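3-deoxy-D-manno-octulosonate 8-phosphate phosphatase KdsC (Haemophilus influenzae Rd, PDB 1J8D) catalyses the magnesium-dependent hydrolysis of 3-deoxy-D-manno-octulosonate 8-phosphate to KDO and inorganic phosphate, a step in lipopolysaccharide biosynthesis. Local coordinates at residues F10-V15 / D90-A95; G59-I64 / F77-L82; T102-D107 / A116-S121. All coordinates share one frame; numbering follows the deposited sequence.

Contact 1: F10-V15 / D90-A95; sequences FVITDV and DLMKQA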
loop_
_atom_site.group_PDB
_atom_site.type_symbol
_atom_site.label_atom_id
_atom_site.label_comp_id
_atom_site.label_asym_id
_atom_site.label_seq_id
_atom_site.Cartn_x
_atom_site.Cartn_y
_atom_site.Cartn_z
ATOM N N PHE A 10 3.434 12.012 29.170
ATOM C CA PHE A 10 4.345 12.191 28.050
ATOM C C PHE A 10 4.493 10.964 27.184
ATOM O O PHE A 10 4.811 9.864 27.685
ATOM C CB PHE A 10 5.700 12.565 28.660
ATOM C CG PHE A 10 6.760 12.957 27.676
ATOM C CD1 PHE A 10 6.455 13.725 26.541
ATOM C CD2 PHE A 10 8.093 12.590 27.917
ATOM C CE1 PHE A 10 7.468 14.116 25.661
ATOM C CE2 PHE A 10 9.118 12.973 27.050
ATOM C CZ PHE A 10 8.801 13.738 25.918
ATOM N N VAL A 11 4.310 11.161 25.881
ATOM C CA VAL A 11 4.444 10.068 24.928
ATOM C C VAL A 11 5.543 10.322 23.902
ATOM O O VAL A 11 5.625 11.384 23.278
ATOM C CB VAL A 11 3.119 9.815 24.215
ATOM C CG1 VAL A 11 3.242 8.657 23.254
ATOM C CG2 VAL A 11 2.059 9.518 25.265
ATOM N N ILE A 12 6.418 9.337 23.785
ATOM C CA ILE A 12 7.520 9.375 22.857
ATOM C C ILE A 12 7.257 8.235 21.886
ATOM O O ILE A 12 7.070 7.082 22.298
ATOM C CB ILE A 12 8.836 9.100 23.555
ATOM C CG1 ILE A 12 8.982 10.035 24.756
ATOM C CG2 ILE A 12 9.971 9.200 22.548
ATOM C CD1 ILE A 12 10.186 9.751 25.592
ATOM N N THR A 13 7.251 8.549 20.596
ATOM C CA THR A 13 6.988 7.532 19.583
ATOM C C THR A 13 8.143 7.449 18.600
ATOM O O THR A 13 8.781 8.457 18.331
ATOM C CB THR A 13 5.716 7.895 18.778
ATOM O OG1 THR A 13 5.585 7.023 17.647
ATOM C CG2 THR A 13 5.810 9.342 18.269
ATOM N N ASP A 14 8.415 6.248 18.095
ATOM C CA ASP A 14 9.438 6.060 17.058
ATOM C C ASP A 14 8.663 6.451 15.788
ATOM O O ASP A 14 7.431 6.649 15.825
ATOM C CB ASP A 14 9.897 4.581 16.965
ATOM C CG ASP A 14 11.038 4.365 15.936
ATOM O OD1 ASP A 14 11.256 3.205 15.488
ATOM O OD2 ASP A 14 11.720 5.355 15.573
ATOM N N VAL A 15 9.347 6.546 14.656
ATOM C CA VAL A 15 8.640 6.945 13.464
ATOM C C VAL A 15 8.490 5.843 12.443
ATOM O O VAL A 15 7.378 5.361 12.202
ATOM C CB VAL A 15 9.337 8.116 12.751
ATOM C CG1 VAL A 15 8.593 8.438 11.472
ATOM C CG2 VAL A 15 9.435 9.317 13.662
ATOM N N ASP A 90 16.733 12.617 28.021
ATOM C CA ASP A 90 16.812 14.026 27.698
ATOM C C ASP A 90 15.400 14.550 27.437
ATOM O O ASP A 90 15.022 15.580 27.983
ATOM C CB ASP A 90 17.687 14.260 26.463
ATOM C CG ASP A 90 19.164 13.885 26.687
ATOM O OD1 ASP A 90 19.902 13.734 25.687
ATOM O OD2 ASP A 90 19.588 13.747 27.843
ATOM N N LEU A 91 14.619 13.838 26.619
ATOM C CA LEU A 91 13.256 14.287 26.303
ATOM C C LEU A 91 12.417 14.339 27.565
ATOM O O LEU A 91 11.655 15.276 27.784
ATOM C CB LEU A 91 12.595 13.372 25.264
ATOM C CG LEU A 91 13.149 13.500 23.841
ATOM C CD1 LEU A 91 12.707 12.324 22.997
ATOM C CD2 LEU A 91 12.699 14.807 23.235
HETATM N N MSE A 92 12.555 13.332 28.406
HETATM C CA MSE A 92 11.800 13.355 29.637
HETATM C C MSE A 92 12.170 14.567 30.493
HETATM O O MSE A 92 11.275 15.251 31.008
HETATM C CB MSE A 92 12.014 12.063 30.400
HETATM C CG MSE A 92 11.293 10.912 29.751
HETATM SE SE MSE A 92 11.571 9.387 30.819
HETATM C CE MSE A 92 12.730 8.326 29.737
ATOM N N LYS A 93 13.469 14.853 30.642
ATOM C CA LYS A 93 13.864 16.009 31.440
ATOM C C LYS A 93 13.293 17.267 30.773
ATOM O O LYS A 93 12.783 18.183 31.436
ATOM C CB LYS A 93 15.389 16.088 31.586
ATOM C CG LYS A 93 15.959 14.880 32.360
ATOM C CD LYS A 93 17.486 14.884 32.498
ATOM C CE LYS A 93 17.941 13.556 33.139
ATOM N NZ LYS A 93 19.424 13.380 33.298
ATOM N N GLN A 94 13.333 17.292 29.451
ATOM C CA GLN A 94 12.793 18.438 28.759
ATOM C C GLN A 94 11.300 18.532 29.023
ATOM O O GLN A 94 10.786 19.611 29.313
ATOM C CB GLN A 94 13.081 18.325 27.266
ATOM C CG GLN A 94 14.565 18.169 26.986
ATOM C CD GLN A 94 14.886 18.108 25.525
ATOM O OE1 GLN A 94 16.046 18.025 25.150
ATOM N NE2 GLN A 94 13.866 18.148 24.685
ATOM N N ALA A 95 10.601 17.407 28.937
ATOM C CA ALA A 95 9.159 17.416 29.169
ATOM C C ALA A 95 8.787 17.717 30.640
ATOM O O ALA A 95 7.636 18.055 30.935
ATOM C CB ALA A 95 8.557 16.075 28.736
#

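Contact 2: G59-I64 / F77-L82; sequences GRDSPI and FFLGKL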
loop_
_atom_site.group_PDB
_atom_site.type_symbol
_atom_site.label_atom_id
_atom_site.label_comp_id
_atom_site.label_asym_id
_atom_site.label_seq_id
_atom_site.Cartn_x
_atom_site.Cartn_y
_atom_site.Cartn_z
ATOM N N GLY A 59 15.785 7.383 14.311
ATOM C CA GLY A 59 17.205 7.338 13.990
ATOM C C GLY A 59 17.422 8.044 12.667
ATOM O O GLY A 59 18.515 8.439 12.330
ATOM N N ARG A 60 16.349 8.206 11.914
ATOM C CA ARG A 60 16.420 8.854 10.623
ATOM C C ARG A 60 15.925 10.294 10.716
ATOM O O ARG A 60 14.846 10.565 11.225
ATOM C CB ARG A 60 15.570 8.077 9.613
ATOM C CG ARG A 60 15.963 6.624 9.500
ATOM C CD ARG A 60 15.192 5.907 8.414
ATOM N NE ARG A 60 16.095 5.123 7.579
ATOM C CZ ARG A 60 16.662 5.580 6.463
ATOM N NH1 ARG A 60 16.409 6.812 6.052
ATOM N NH2 ARG A 60 17.478 4.806 5.751
ATOM N N ASP A 61 16.738 11.216 10.232
ATOM C CA ASP A 61 16.384 12.610 10.217
ATOM C C ASP A 61 16.135 12.899 8.750
ATOM O O ASP A 61 16.916 12.463 7.895
ATOM C CB ASP A 61 17.550 13.448 10.730
ATOM C CG ASP A 61 17.179 14.906 10.902
ATOM O OD1 ASP A 61 17.904 15.634 11.637
ATOM O OD2 ASP A 61 16.154 15.302 10.299
ATOM N N SER A 62 15.032 13.571 8.442
ATOM C CA SER A 62 14.736 13.918 7.064
ATOM C C SER A 62 13.775 15.061 7.119
ATOM O O SER A 62 12.888 15.120 8.003
ATOM C CB SER A 62 14.074 12.784 6.291
ATOM O OG SER A 62 12.678 12.786 6.545
ATOM N N PRO A 63 13.938 16.001 6.178
ATOM C CA PRO A 63 13.064 17.177 6.108
ATOM C C PRO A 63 11.590 16.763 5.975
ATOM O O PRO A 63 10.682 17.505 6.332
ATOM C CB PRO A 63 13.588 17.949 4.882
ATOM C CG PRO A 63 14.390 16.910 4.091
ATOM C CD PRO A 63 14.973 15.998 5.114
ATOM N N ILE A 64 11.350 15.578 5.449
ATOM C CA ILE A 64 9.980 15.128 5.317
ATOM C C ILE A 64 9.397 14.928 6.714
ATOM O O ILE A 64 8.305 15.419 7.031
ATOM C CB ILE A 64 9.902 13.814 4.557
ATOM C CG1 ILE A 64 10.642 13.941 3.217
ATOM C CG2 ILE A 64 8.422 13.432 4.334
ATOM C CD1 ILE A 64 10.523 12.718 2.358
ATOM N N PHE A 77 11.643 16.496 20.148
ATOM C CA PHE A 77 11.982 15.392 19.267
ATOM C C PHE A 77 13.468 15.280 19.059
ATOM O O PHE A 77 14.169 16.265 19.132
ATOM C CB PHE A 77 11.272 15.543 17.917
ATOM C CG PHE A 77 11.521 16.856 17.238
ATOM C CD1 PHE A 77 12.593 17.008 16.347
ATOM C CD2 PHE A 77 10.676 17.945 17.475
ATOM C CE1 PHE A 77 12.816 18.254 15.687
ATOM C CE2 PHE A 77 10.879 19.186 16.833
ATOM C CZ PHE A 77 11.951 19.344 15.934
ATOM N N PHE A 78 13.935 14.056 18.844
ATOM C CA PHE A 78 15.343 13.783 18.590
ATOM C C PHE A 78 15.386 12.996 17.318
ATOM O O PHE A 78 14.748 11.960 17.194
ATOM C CB PHE A 78 16.005 12.930 19.682
ATOM C CG PHE A 78 16.647 13.723 20.760
ATOM C CD1 PHE A 78 15.932 14.073 21.907
ATOM C CD2 PHE A 78 17.953 14.162 20.621
ATOM C CE1 PHE A 78 16.508 14.860 22.918
ATOM C CE2 PHE A 78 18.547 14.949 21.621
ATOM C CZ PHE A 78 17.818 15.300 22.776
ATOM N N LEU A 79 16.154 13.484 16.366
ATOM C CA LEU A 79 16.257 12.810 15.097
ATOM C C LEU A 79 17.680 12.304 14.815
ATOM O O LEU A 79 18.633 12.700 15.468
ATOM C CB LEU A 79 15.768 13.774 14.007
ATOM C CG LEU A 79 14.278 13.727 13.679
ATOM C CD1 LEU A 79 13.441 13.751 14.954
ATOM C CD2 LEU A 79 13.925 14.864 12.730
ATOM N N GLY A 80 17.808 11.397 13.859
ATOM C CA GLY A 80 19.115 10.903 13.491
ATOM C C GLY A 80 19.867 10.043 14.486
ATOM O O GLY A 80 20.961 9.574 14.171
ATOM N N LYS A 81 19.320 9.818 15.676
ATOM C CA LYS A 81 20.041 8.988 16.626
ATOM C C LYS A 81 19.458 7.604 16.859
ATOM O O LYS A 81 18.307 7.470 17.263
ATOM C CB LYS A 81 20.202 9.723 17.958
ATOM C CG LYS A 81 21.342 10.750 17.929
ATOM C CD LYS A 81 21.893 11.025 19.339
ATOM C CE LYS A 81 23.165 11.881 19.303
ATOM N NZ LYS A 81 23.736 12.077 20.664
ATOM N N LEU A 82 20.267 6.577 16.597
ATOM C CA LEU A 82 19.853 5.194 16.808
ATOM C C LEU A 82 20.184 4.663 18.228
ATOM O O LEU A 82 20.053 3.470 18.492
ATOM C CB LEU A 82 20.491 4.272 15.756
ATOM C CG LEU A 82 19.961 4.163 14.317
ATOM C CD1 LEU A 82 20.792 3.119 13.589
ATOM C CD2 LEU A 82 18.478 3.749 14.287
#

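Contact 3: T102-D107 / A116-S121; sequences TAYIGD and AACGTS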
loop_
_atom_site.group_PDB
_atom_site.type_symbol
_atom_site.label_atom_id
_atom_site.label_comp_id
_atom_site.label_asym_id
_atom_site.label_seq_id
_atom_site.Cartn_x
_atom_site.Cartn_y
_atom_site.Cartn_z
ATOM N N THR A 102 6.033 8.659 31.492
ATOM C CA THR A 102 6.180 8.627 30.062
ATOM C C THR A 102 6.029 7.292 29.381
ATOM O O THR A 102 6.501 6.250 29.861
ATOM C CB THR A 102 7.513 9.293 29.608
ATOM O OG1 THR A 102 8.359 8.325 28.990
ATOM C CG2 THR A 102 8.214 9.928 30.766
ATOM N N ALA A 103 5.334 7.365 28.244
ATOM C CA ALA A 103 5.062 6.231 27.404
ATOM C C ALA A 103 5.921 6.317 26.141
ATOM O O ALA A 103 6.183 7.402 25.627
ATOM C CB ALA A 103 3.601 6.227 27.035
ATOM N N TYR A 104 6.339 5.161 25.650
ATOM C CA TYR A 104 7.125 5.068 24.432
ATOM C C TYR A 104 6.461 4.034 23.520
ATOM O O TYR A 104 6.096 2.978 23.995
ATOM C CB TYR A 104 8.543 4.572 24.738
ATOM C CG TYR A 104 9.403 4.561 23.495
ATOM C CD1 TYR A 104 10.097 5.708 23.100
ATOM C CD2 TYR A 104 9.478 3.429 22.675
ATOM C CE1 TYR A 104 10.843 5.731 21.912
ATOM C CE2 TYR A 104 10.222 3.436 21.487
ATOM C CZ TYR A 104 10.903 4.605 21.119
ATOM O OH TYR A 104 11.657 4.637 19.977
ATOM N N ILE A 105 6.303 4.309 22.229
ATOM C CA ILE A 105 5.727 3.302 21.324
ATOM C C ILE A 105 6.755 2.955 20.235
ATOM O O ILE A 105 7.233 3.831 19.504
ATOM C CB ILE A 105 4.325 3.775 20.695
ATOM C CG1 ILE A 105 3.882 2.814 19.581
ATOM C CG2 ILE A 105 4.394 5.219 20.203
ATOM C CD1 ILE A 105 2.463 3.110 18.980
ATOM N N GLY A 106 7.107 1.675 20.137
ATOM C CA GLY A 106 8.088 1.246 19.145
ATOM C C GLY A 106 7.717 0.062 18.261
ATOM O O GLY A 106 6.565 -0.410 18.262
ATOM N N ASP A 107 8.716 -0.439 17.524
ATOM C CA ASP A 107 8.534 -1.523 16.572
ATOM C C ASP A 107 9.774 -2.388 16.293
ATOM O O ASP A 107 9.642 -3.489 15.751
ATOM C CB ASP A 107 8.100 -0.944 15.234
ATOM C CG ASP A 107 9.278 -0.311 14.479
ATOM O OD1 ASP A 107 9.724 -0.884 13.457
ATOM O OD2 ASP A 107 9.783 0.735 14.931
ATOM N N ALA A 116 13.127 0.276 27.936
ATOM C CA ALA A 116 13.753 0.225 29.270
ATOM C C ALA A 116 13.836 1.578 29.953
ATOM O O ALA A 116 13.666 1.677 31.165
ATOM C CB ALA A 116 15.144 -0.370 29.170
ATOM N N ALA A 117 14.092 2.633 29.189
ATOM C CA ALA A 117 14.182 3.962 29.794
ATOM C C ALA A 117 12.828 4.591 30.200
ATOM O O ALA A 117 12.770 5.422 31.120
ATOM C CB ALA A 117 14.916 4.905 28.844
ATOM N N CYS A 118 11.754 4.195 29.510
ATOM C CA CYS A 118 10.399 4.740 29.727
ATOM C C CYS A 118 9.489 3.859 30.596
ATOM O O CYS A 118 9.439 2.640 30.437
ATOM C CB CYS A 118 9.734 5.014 28.363
ATOM S SG CYS A 118 10.540 6.335 27.368
ATOM N N GLY A 119 8.770 4.493 31.515
ATOM C CA GLY A 119 7.902 3.742 32.417
ATOM C C GLY A 119 6.963 2.812 31.693
ATOM O O GLY A 119 6.817 1.627 32.046
ATOM N N THR A 120 6.329 3.354 30.662
ATOM C CA THR A 120 5.370 2.594 29.876
ATOM C C THR A 120 5.802 2.475 28.410
ATOM O O THR A 120 6.231 3.455 27.771
ATOM C CB THR A 120 3.962 3.241 29.954
ATOM O OG1 THR A 120 3.538 3.306 31.325
ATOM C CG2 THR A 120 2.958 2.426 29.173
ATOM N N SER A 121 5.680 1.265 27.881
ATOM C CA SER A 121 6.062 1.006 26.516
ATOM C C SER A 121 4.999 0.244 25.719
ATOM O O SER A 121 4.292 -0.625 26.238
ATOM C CB SER A 121 7.376 0.241 26.514
ATOM O OG SER A 121 7.268 -0.885 27.357
HETATM O O HOH W 1 4.924 5.417 32.127
#

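Contact 1: F10-V15 / D90-A95
Phe10 and Ala95 meet face on: the methyl of Ala95 sits over the middle of the Phe10 ring, CB 3.4 Å from the ring centroid and only 6° off its normal, a CH-pi contact. The ring reaches the helix because CG lies anti to the backbone N (chi1 -173°), which sends it out from strand 10-13 into the hollow between Leu91, Met92 and Ala95. Leu91 CB closes that hollow at the ring edge, in the ring plane, 3.9 Å from Phe10 CZ. Met92, a selenomethionine, crosses the phenyl group at about a right angle and touches it with its CG, 4.0 Å from Phe10 CE2. The other face of the ring is backed from within the strand by Ile12 CG1, offset toward the rim, so the phenyl is sandwiched between its own strand and the helix. Two residues along, the Ile12 branch CG2 meets Leu91 CD1 at 4.2 Å, a looser touch. No hydrogen bond joins the segments; the side-chain contacts are apolar, the Phe10 ring also lies against the backbone atoms Leu91 O and Met92 N, and most of the touching residues are buried. The strand and helix axes pass 9.9 Å apart at 149°. This is helix-on-sheet packing of the Rossmann-like HAD core, in which strand 10-13 leads straight to Asp14, an inferred magnesium ligand.

Contact 2: G59-I64 / F77-L82
Asp61 OD1 is held by a salt bridge to Arg66 NH2 of helix 63-72, while the carboxylate as a whole lies against Leu79. A chi1 of -173° carries the acid group out over the leucine, and the two side chains cross at about a right angle. Asp61 CG is 3.6 Å from Leu79 CB, and Asp61 OD2 comes to 3.3 Å from the methyl Leu79 CD2. The base of the same side chain reaches the next residue, with Asp61 CB 3.8 Å from Gly80 N. Farther along, the two loops meet backbone to backbone. The CA atoms of Gly59 and Gly80 are 4.1 Å apart, Gly80 taking a positive phi of 68°, and Gly59 CA makes a CA-H...O contact with Lys81 O at 3.5 Å. Over Gly59, which has no side chain to stand in the way, comes the branch CD2 of Leu82, 3.8 Å from Gly59 CA. No conventional hydrogen bond links the segments. The CB of Arg60 points away from 77-82; its guanidinium bridges to Glu31 and to the C-terminal carboxylate of Gln180 of a second subunit, and it probably binds substrate. Ser62 N-caps helix 63-72 through Leu65 N. The contact therefore joins two loops of one beta-alpha-beta unit: the one leading from strand 53-57 into helix 63-72, and the one leaving strand 76-78 toward helix 84-95.

Contact 3: T102-D107 / A116-S121
A parallel beta-alpha-beta crossover, strand 102-106 to helix 112-117 to strand 120-123, brings Thr102 and Tyr104 alongside Thr120 in the central sheet of the HAD fold. Two backbone bonds set the register. Thr120 N gives a nearly straight bond to Thr102 O, 3.0 Å with an N-H...O angle of 169°, and Tyr104 N returns one to Thr120 O at 2.7 Å, more bent at 143°. Ala103 pairs with Thr120 and Tyr104 with Ser121, their side chains on alternate faces. Just past the helix, Cys118 SG packs 3.7 Å from Tyr104 CB, with the sulfur oblique to the ring, a Cys sulfur-aromatic contact. A chi1 of -176° swings the phenol on past the sulfur toward the active site, where OH bonds Asp111 and, weakly, Lys84. Just beyond the strand's end comes Asp107, an inferred magnesium ligand, which also forms a salt bridge with Arg39 of a second subunit. At the far end a water gives a hydrogen bond to Thr102 O (2.9 Å) and shares another with Thr120 OG1 (2.6 Å), so it clips the threonine hydroxyl to the carbonyl that already accepts from Thr120 N.

From the N terminus, strand 10-13 comes first, and contact 1 closes the longest loop when helix 84-95 returns to pack on it. Within that loop lies contact 2, which joins the loops at the ends of strands 53-57 and 76-78, on one wing of the parallel sheet. Phe78 of contact 2 touches Leu91 of contact 1, so the wing and the helix are joined directly. Contact 3 opens only after contact 1 has closed and adds strands 102-106 and 120-123 on the other side of strand 10-13. Strand 102-106 lies beside strand 10-13, with Phe10 O 2.6 Å from Ala103 N in a probable hydrogen bond. Contacts 2 and 3 do not touch; contact 1 stands between them.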